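Local coordinates for phosphate-binding protein PstS (Borrelia burgdorferi, PDB 4N13) that binds inorganic phosphate with micromolar affinity and serves as the solute-binding component of the PstSACB ABC transporter that imports phosphate, at residues 51-56 against 68-73; 80-85 against 245-250. All coordinates share one frame; numbering follows the deposited sequence.

Interaction 1: residues 51-56 against 68-73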
ATOM      1  N   VAL A  51     -14.960  -7.829   3.025  1.00  8.42           N
ATOM      2  CA  VAL A  51     -15.723  -9.043   2.763  1.00  9.20           C
ATOM      3  C   VAL A  51     -14.981 -10.278   3.284  1.00  8.31           C
ATOM      4  O   VAL A  51     -15.578 -11.194   3.838  1.00  8.58           O
ATOM      5  CB  VAL A  51     -16.023  -9.185   1.265  1.00 11.01           C
ATOM      6  CG1 VAL A  51     -16.624 -10.548   0.959  1.00 11.19           C
ATOM      7  CG2 VAL A  51     -16.948  -8.035   0.797  1.00 12.27           C
ATOM      8  N   GLY A  52     -13.665 -10.321   3.089  1.00  7.70           N
ATOM      9  CA  GLY A  52     -12.879 -11.410   3.612  1.00  7.49           C
ATOM     10  C   GLY A  52     -12.986 -11.537   5.118  1.00  7.08           C
ATOM     11  O   GLY A  52     -13.175 -12.639   5.637  1.00  6.81           O
ATOM     12  N   ILE A  53     -12.830 -10.428   5.831  1.00  6.89           N
ATOM     13  CA  ILE A  53     -12.933 -10.480   7.290  1.00  5.87           C
ATOM     14  C   ILE A  53     -14.357 -10.887   7.712  1.00  6.15           C
ATOM     15  O   ILE A  53     -14.546 -11.696   8.616  1.00  6.36           O
ATOM     16  CB  ILE A  53     -12.533  -9.133   7.903  1.00  8.45           C
ATOM     17  CG1 ILE A  53     -11.050  -8.850   7.596  1.00  9.38           C
ATOM     18  CG2 ILE A  53     -12.813  -9.101   9.408  1.00 10.32           C
ATOM     19  CD1 ILE A  53     -10.663  -7.406   7.807  1.00 11.39           C
ATOM     20  N   ASN A  54     -15.366 -10.339   7.053  1.00  6.17           N
ATOM     21  CA  ASN A  54     -16.745 -10.736   7.367  1.00  5.81           C
ATOM     22  C   ASN A  54     -16.930 -12.235   7.121  1.00  5.97           C
ATOM     23  O   ASN A  54     -17.571 -12.936   7.909  1.00  7.04           O
ATOM     24  CB  ASN A  54     -17.711  -9.891   6.541  1.00  7.00           C
ATOM     25  CG  ASN A  54     -19.152 -10.075   6.938  1.00  7.52           C
ATOM     26  OD1 ASN A  54     -19.972 -10.502   6.139  1.00 10.43           O
ATOM     27  ND2 ASN A  54     -19.474  -9.733   8.165  1.00  8.53           N
ATOM     28  N   GLY A  55     -16.372 -12.745   6.032  1.00  6.29           N
ATOM     29  CA  GLY A  55     -16.481 -14.161   5.739  1.00  6.37           C
ATOM     30  C   GLY A  55     -15.757 -15.018   6.776  1.00  5.98           C
ATOM     31  O   GLY A  55     -16.205 -16.101   7.124  1.00  7.79           O
ATOM     32  N   LEU A  56     -14.621 -14.541   7.266  1.00  6.72           N
ATOM     33  CA  LEU A  56     -13.916 -15.189   8.368  1.00  6.79           C
ATOM     34  C   LEU A  56     -14.810 -15.315   9.604  1.00  6.60           C
ATOM     35  O   LEU A  56     -14.962 -16.412  10.173  1.00  7.14           O
ATOM     36  CB  LEU A  56     -12.648 -14.402   8.706  1.00  6.62           C
ATOM     37  CG  LEU A  56     -11.871 -14.833   9.950  1.00  6.96           C
ATOM     38  CD1 LEU A  56     -11.195 -16.179   9.723  1.00  8.70           C
ATOM     39  CD2 LEU A  56     -10.821 -13.809  10.278  1.00  7.54           C
ATOM     40  N   ARG A  68      -6.183  -3.368   4.809  0.57  9.53           N
ATOM     41  CA  ARG A  68      -6.522  -2.302   5.740  0.57 11.17           C
ATOM     42  C   ARG A  68      -6.430  -2.783   7.166  0.57 12.01           C
ATOM     43  O   ARG A  68      -6.593  -3.980   7.445  0.57 13.27           O
ATOM     44  CB  ARG A  68      -7.932  -1.784   5.485  0.57 13.67           C
ATOM     45  CG  ARG A  68      -9.043  -2.761   5.843  0.57 15.70           C
ATOM     46  CD  ARG A  68     -10.248  -2.030   6.418  0.57 17.02           C
ATOM     47  NE  ARG A  68     -11.421  -2.890   6.572  0.57 17.54           N
ATOM     48  CZ  ARG A  68     -11.655  -3.673   7.626  0.57 14.65           C
ATOM     49  NH1 ARG A  68     -10.803  -3.743   8.632  0.57 12.22           N
ATOM     50  NH2 ARG A  68     -12.752  -4.398   7.674  0.57 13.56           N
ATOM     51  N   ASP A  69      -6.183  -1.842   8.067  0.57 15.03           N
ATOM     52  CA  ASP A  69      -6.040  -2.165   9.472  0.57 15.73           C
ATOM     53  C   ASP A  69      -7.365  -2.579  10.097  0.57 13.59           C
ATOM     54  O   ASP A  69      -8.427  -2.063   9.785  0.57 14.28           O
ATOM     55  CB  ASP A  69      -5.429  -0.995  10.252  0.57 21.09           C
ATOM     56  CG  ASP A  69      -3.914  -0.950  10.151  0.57 25.93           C
ATOM     57  OD1 ASP A  69      -3.389  -0.984   9.016  0.57 28.94           O
ATOM     58  OD2 ASP A  69      -3.251  -0.884  11.214  0.57 27.61           O
ATOM     59  N   LEU A  70      -7.257  -3.541  10.989  1.00 12.61           N
ATOM     60  CA  LEU A  70      -8.381  -4.066  11.751  1.00 11.50           C
ATOM     61  C   LEU A  70      -8.964  -2.981  12.640  1.00 10.38           C
ATOM     62  O   LEU A  70      -8.266  -2.084  13.128  1.00 12.63           O
ATOM     63  CB  LEU A  70      -7.943  -5.243  12.614  1.00 13.10           C
ATOM     64  CG  LEU A  70      -7.453  -6.495  11.883  1.00 14.97           C
ATOM     65  CD1 LEU A  70      -7.028  -7.556  12.888  1.00 16.82           C
ATOM     66  CD2 LEU A  70      -8.495  -7.073  10.938  1.00 16.78           C
ATOM     67  N   THR A  71     -10.261  -3.078  12.868  1.00  9.92           N
ATOM     68  CA  THR A  71     -10.943  -2.184  13.786  1.00  9.15           C
ATOM     69  C   THR A  71     -10.953  -2.766  15.195  1.00  8.78           C
ATOM     70  O   THR A  71     -10.691  -3.952  15.393  1.00  9.51           O
ATOM     71  CB  THR A  71     -12.384  -1.965  13.373  1.00 10.75           C
ATOM     72  OG1 THR A  71     -13.072  -3.210  13.498  1.00 11.51           O
ATOM     73  CG2 THR A  71     -12.465  -1.446  11.940  1.00 13.06           C
ATOM     74  N   LYS A  72     -11.277  -1.935  16.180  1.00  9.50           N
ATOM     75  CA  LYS A  72     -11.443  -2.427  17.539  1.00 10.30           C
ATOM     76  C   LYS A  72     -12.546  -3.478  17.615  1.00  9.59           C
ATOM     77  O   LYS A  72     -12.395  -4.469  18.320  1.00 10.90           O
ATOM     78  CB  LYS A  72     -11.734  -1.271  18.506  1.00 10.80           C
ATOM     79  CG  LYS A  72     -10.529  -0.373  18.728  1.00 11.06           C
ATOM     80  CD  LYS A  72     -10.812   0.706  19.778  1.00 12.07           C
ATOM     81  CE  LYS A  72     -11.850   1.729  19.336  1.00 12.50           C
ATOM     82  NZ  LYS A  72     -11.393   2.543  18.177  1.00 14.29           N
ATOM     83  N   GLU A  73     -13.639  -3.280  16.887  1.00 10.81           N
ATOM     84  CA  GLU A  73     -14.726  -4.261  16.881  1.00 11.64           C
ATOM     85  C   GLU A  73     -14.216  -5.608  16.391  1.00  9.92           C
ATOM     86  O   GLU A  73     -14.585  -6.653  16.931  1.00 10.88           O
ATOM     87  CB  GLU A  73     -15.907  -3.789  16.015  1.00 13.69           C
ATOM     88  CG  GLU A  73     -17.092  -4.794  15.988  1.00 19.12           C
ATOM     89  CD  GLU A  73     -17.042  -5.852  14.845  1.00 24.34           C
ATOM     90  OE1 GLU A  73     -16.248  -5.684  13.894  1.00 26.91           O
ATOM     91  OE2 GLU A  73     -17.828  -6.839  14.869  1.00 28.34           O
TER
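Ile53 and Arg68 meet from opposite directions, methyl against flat group: CD1 of Ile53 lies over one face of the Arg68 guanidinium. The distances from that methyl are nearly even, 3.7 Å to NH2, 3.8 Å to NH1 and 3.9 Å to CZ of Arg68, which is the evidence for a face contact rather than a touch at one nitrogen. Ile53 CD1 also packs on CD2 of Leu70 at 3.8 Å, so a single methyl of helix 49-57 fills the angle between a charged plane and an apolar branch. The isoleucine gets there with CG1 set anti to its carbonyl carbon (chi1 -64°) and CD1 extended beyond it.

Polar partners limit the rotation of the guanidinium. NH1 of Arg68 donates to the carbonyl O of Asp69 at 3.1 Å; this oxygen lies only 12° out of the guanidinium plane, whereas the donor stands 47° out of the carbonyl plane. CA of Leu70 lies at the same group's edge. NH2 is bonded to Ser50 OG and forms a salt bridge with OE2 of Glu74, whose OE1 accepts from N of Thr71, the N-cap of helix 72-76, so one glutamate ties the arginine to the start of that helix. Measured between nearest atoms, the Arg68 side chain is about 4 Å from that of Ser49, a probable phosphate ligand, and about 6 Å from a bound sulfate, consistent with a second-shell place beside the anion pocket.

Only Ile53, Arg68 and Leu70 meet across the segments, and the buried surface is 118 Å². Around them, Ile53 rests on Ala64 and Ser66 of strand 63-66, while Leu70 touches Ile227 and Val229 of strand 223-230 and Ile75 in helix 72-76.

Interaction 2: residues 80-85 against 245-250; sequences KETVFA and FMTSST
The amide nitrogen NE2 of Gln252 grips two backbone oxygens at once, O of Phe84 and O of Met246, and thereby pins strand 80-93 to the end of helix 237-246. Beside this clamp the side chains of the same two residues form a Met-aromatic contact, part of the helix-on-sheet packing of one lobe of this class II periplasmic binding protein.

The geometry is that of a methyl over a ring face. CE of Met246 is 3.7 Å from the centroid of the Phe84 ring and 12° off its normal, a CH-pi arrangement. SD of Met246 stands behind the methyl, 5.4 Å from the same centroid, so the methyl makes the close approach and the sulfur interacts only at a distance. A bend at the last torsion of Met246 (chi3 71°) gives the chain its final turn and places CE over the ring. On the opposite ring face lies CB of Ala85, 4.0 Å above the plane of the Phe84 ring; the phenyl thus sits between two methyls, one over its centre, the other off toward the rim.

This bracket coincides with a classic beta bulge: Phe84 and Ala85 both face Leu226 on strand 223-230, and both make backbone bonds with it. The ring also meets Ile65 and Ile228, which touch Met246 as well.

Thr247, where the backbone leaves the helix, supplies the second patch. Its CG2 lies 4.2 Å from CB of Phe84. At the more exposed border the two threonine methyls, CG2 of Thr82 and CG2 of Thr247, approach to 4.5 Å.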
ATOM      1  N   LYS A  80      -7.055 -11.663  14.871  1.00 10.17           N
ATOM      2  CA  LYS A  80      -5.624 -11.531  15.100  1.00 12.38           C
ATOM      3  C   LYS A  80      -4.957 -11.369  13.748  1.00 10.58           C
ATOM      4  O   LYS A  80      -5.427 -11.923  12.770  1.00 11.39           O
ATOM      5  CB  LYS A  80      -5.092 -12.786  15.802  1.00 18.41           C
ATOM      6  CG  LYS A  80      -5.573 -12.932  17.236  1.00 23.68           C
ATOM      7  CD  LYS A  80      -5.142 -11.735  18.089  1.00 28.47           C
ATOM      8  CE  LYS A  80      -4.151 -12.110  19.183  1.00 31.59           C
ATOM      9  NZ  LYS A  80      -4.757 -12.945  20.252  1.00 33.18           N
ATOM     10  N   GLU A  81      -3.873 -10.610  13.695  1.00 11.48           N
ATOM     11  CA  GLU A  81      -3.215 -10.371  12.423  1.00 12.28           C
ATOM     12  C   GLU A  81      -1.703 -10.517  12.480  1.00 11.53           C
ATOM     13  O   GLU A  81      -1.066 -10.319  13.530  1.00 13.99           O
ATOM     14  CB  GLU A  81      -3.603  -8.996  11.882  1.00 16.49           C
ATOM     15  CG  GLU A  81      -3.241  -7.841  12.783  1.00 20.94           C
ATOM     16  CD  GLU A  81      -1.975  -7.159  12.341  1.00 26.74           C
ATOM     17  OE1 GLU A  81      -1.786  -5.964  12.653  1.00 31.37           O
ATOM     18  OE2 GLU A  81      -1.180  -7.814  11.649  1.00 26.30           O
ATOM     19  N   THR A  82      -1.149 -10.855  11.319  1.00  9.99           N
ATOM     20  CA  THR A  82       0.284 -10.920  11.096  1.00 11.34           C
ATOM     21  C   THR A  82       0.552 -10.291   9.743  1.00  8.38           C
ATOM     22  O   THR A  82      -0.063 -10.660   8.764  1.00  9.28           O
ATOM     23  CB  THR A  82       0.759 -12.380  11.052  1.00 16.26           C
ATOM     24  OG1 THR A  82       0.510 -12.985  12.321  1.00 20.36           O
ATOM     25  CG2 THR A  82       2.247 -12.471  10.720  1.00 18.61           C
ATOM     26  N   VAL A  83       1.484  -9.358   9.672  1.00  9.20           N
ATOM     27  CA  VAL A  83       1.831  -8.721   8.400  1.00  8.63           C
ATOM     28  C   VAL A  83       2.661  -9.686   7.551  1.00  7.91           C
ATOM     29  O   VAL A  83       3.533 -10.404   8.075  1.00  9.80           O
ATOM     30  CB  VAL A  83       2.599  -7.404   8.646  1.00  9.48           C
ATOM     31  CG1 VAL A  83       3.934  -7.634   9.289  1.00 12.65           C
ATOM     32  CG2 VAL A  83       2.806  -6.630   7.343  1.00 11.33           C
ATOM     33  N   PHE A  84       2.407  -9.712   6.235  1.00  7.57           N
ATOM     34  CA  PHE A  84       3.220 -10.545   5.337  1.00  7.65           C
ATOM     35  C   PHE A  84       3.699  -9.816   4.091  1.00  8.63           C
ATOM     36  O   PHE A  84       4.449 -10.388   3.340  1.00 10.14           O
ATOM     37  CB  PHE A  84       2.497 -11.841   4.932  1.00  8.73           C
ATOM     38  CG  PHE A  84       1.458 -11.651   3.874  1.00  9.58           C
ATOM     39  CD1 PHE A  84       1.704 -12.007   2.562  1.00 10.71           C
ATOM     40  CD2 PHE A  84       0.226 -11.102   4.187  1.00  9.79           C
ATOM     41  CE1 PHE A  84       0.744 -11.825   1.588  1.00 12.33           C
ATOM     42  CE2 PHE A  84      -0.726 -10.909   3.210  1.00 11.46           C
ATOM     43  CZ  PHE A  84      -0.474 -11.279   1.923  1.00 12.24           C
ATOM     44  N   ALA A  85       3.269  -8.576   3.875  1.00  7.17           N
ATOM     45  CA  ALA A  85       3.701  -7.813   2.710  1.00  7.32           C
ATOM     46  C   ALA A  85       3.351  -6.362   2.897  1.00  6.70           C
ATOM     47  O   ALA A  85       2.510  -6.038   3.736  1.00  7.61           O
ATOM     48  CB  ALA A  85       3.077  -8.360   1.421  1.00  9.17           C
ATOM     49  N   PHE A 245       4.029 -20.984   5.641  1.00  6.80           N
ATOM     50  CA  PHE A 245       4.568 -20.887   4.286  1.00  6.26           C
ATOM     51  C   PHE A 245       4.523 -19.451   3.761  1.00  6.78           C
ATOM     52  O   PHE A 245       5.474 -18.968   3.144  1.00  7.16           O
ATOM     53  CB  PHE A 245       3.831 -21.829   3.332  1.00  7.32           C
ATOM     54  CG  PHE A 245       4.331 -21.730   1.916  1.00  7.54           C
ATOM     55  CD1 PHE A 245       5.522 -22.346   1.540  1.00  7.66           C
ATOM     56  CD2 PHE A 245       3.646 -20.994   0.971  1.00  9.21           C
ATOM     57  CE1 PHE A 245       5.997 -22.237   0.250  1.00  9.08           C
ATOM     58  CE2 PHE A 245       4.131 -20.883  -0.320  1.00 10.74           C
ATOM     59  CZ  PHE A 245       5.307 -21.510  -0.678  1.00 10.67           C
ATOM     60  N   MET A 246       3.424 -18.745   4.011  1.00  6.53           N
ATOM     61  CA  MET A 246       3.269 -17.364   3.548  1.00  6.88           C
ATOM     62  C   MET A 246       4.393 -16.453   4.042  1.00  7.55           C
ATOM     63  O   MET A 246       4.806 -15.531   3.333  1.00  8.33           O
ATOM     64  CB  MET A 246       1.921 -16.785   3.983  1.00  7.08           C
ATOM     65  CG  MET A 246       0.714 -17.418   3.284  1.00  7.90           C
ATOM     66  SD  MET A 246      -0.828 -16.592   3.740  1.00  8.35           S
ATOM     67  CE  MET A 246      -0.591 -15.021   2.852  1.00  9.45           C
ATOM     68  N   THR A 247       4.838 -16.693   5.273  1.00  7.56           N
ATOM     69  CA  THR A 247       5.849 -15.864   5.916  1.00  9.20           C
ATOM     70  C   THR A 247       7.261 -16.477   5.819  1.00  8.86           C
ATOM     71  O   THR A 247       8.190 -15.968   6.404  1.00 12.51           O
ATOM     72  CB  THR A 247       5.473 -15.576   7.385  1.00 11.18           C
ATOM     73  OG1 THR A 247       5.356 -16.804   8.104  1.00 12.20           O
ATOM     74  CG2 THR A 247       4.142 -14.837   7.456  1.00 11.85           C
ATOM     75  N   SER A 248       7.387 -17.569   5.073  0.55  8.28           N
ATOM     76  CA  SER A 248       8.669 -18.213   4.804  0.55  9.74           C
ATOM     77  C   SER A 248       9.430 -17.452   3.717  0.55  9.97           C
ATOM     78  O   SER A 248       8.857 -16.658   2.977  0.55 10.19           O
ATOM     79  CB  SER A 248       8.440 -19.644   4.307  0.55 10.78           C
ATOM     80  OG  SER A 248       7.919 -19.626   2.978  0.55 10.70           O
ATOM     81  N   SER A 249      10.719 -17.724   3.586  0.55 11.67           N
ATOM     82  CA  SER A 249      11.503 -17.079   2.547  0.55 12.59           C
ATOM     83  C   SER A 249      10.941 -17.295   1.132  0.55 11.21           C
ATOM     84  O   SER A 249      10.909 -16.356   0.326  0.55 10.58           O
ATOM     85  CB  SER A 249      12.951 -17.530   2.652  0.55 15.10           C
ATOM     86  OG  SER A 249      13.498 -17.012   3.841  0.55 17.30           O
ATOM     87  N   THR A 250      10.485 -18.507   0.824  0.55 10.89           N
ATOM     88  CA  THR A 250       9.853 -18.750  -0.476  0.55 11.03           C
ATOM     89  C   THR A 250       8.581 -17.917  -0.630  0.55  8.97           C
ATOM     90  O   THR A 250       8.353 -17.320  -1.680  0.55  8.28           O
ATOM     91  CB  THR A 250       9.528 -20.240  -0.704  0.55 12.40           C
ATOM     92  OG1 THR A 250      10.744 -20.992  -0.682  0.55 14.87           O
ATOM     93  CG2 THR A 250       8.848 -20.452  -2.046  0.55 12.71           C
TER

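Along the chain the two contacts come in series: interaction 1 closes locally through the loop before helix 72-76, and interaction 2 starts with strand 80-93 and closes 160 residues later. Their centres are about 17 Å apart, yet they touch where Leu70 CD1 packs on Glu81 CG at 3.8 Å. Both use strands 63-66 and 223-230 but alternate residues of them: Ala64, Ser66, Ile227 and Val229 serve interaction 1, Ile65, Leu226 and Ile228 interaction 2. This is consistent with opposite faces of one sheet. Both contacts pack the lobe carrying the probable phosphate ligands Ser19 and Ser49; Ser137, Gly138 and Ser139 probably come from the other lobe, as in class II binding proteins.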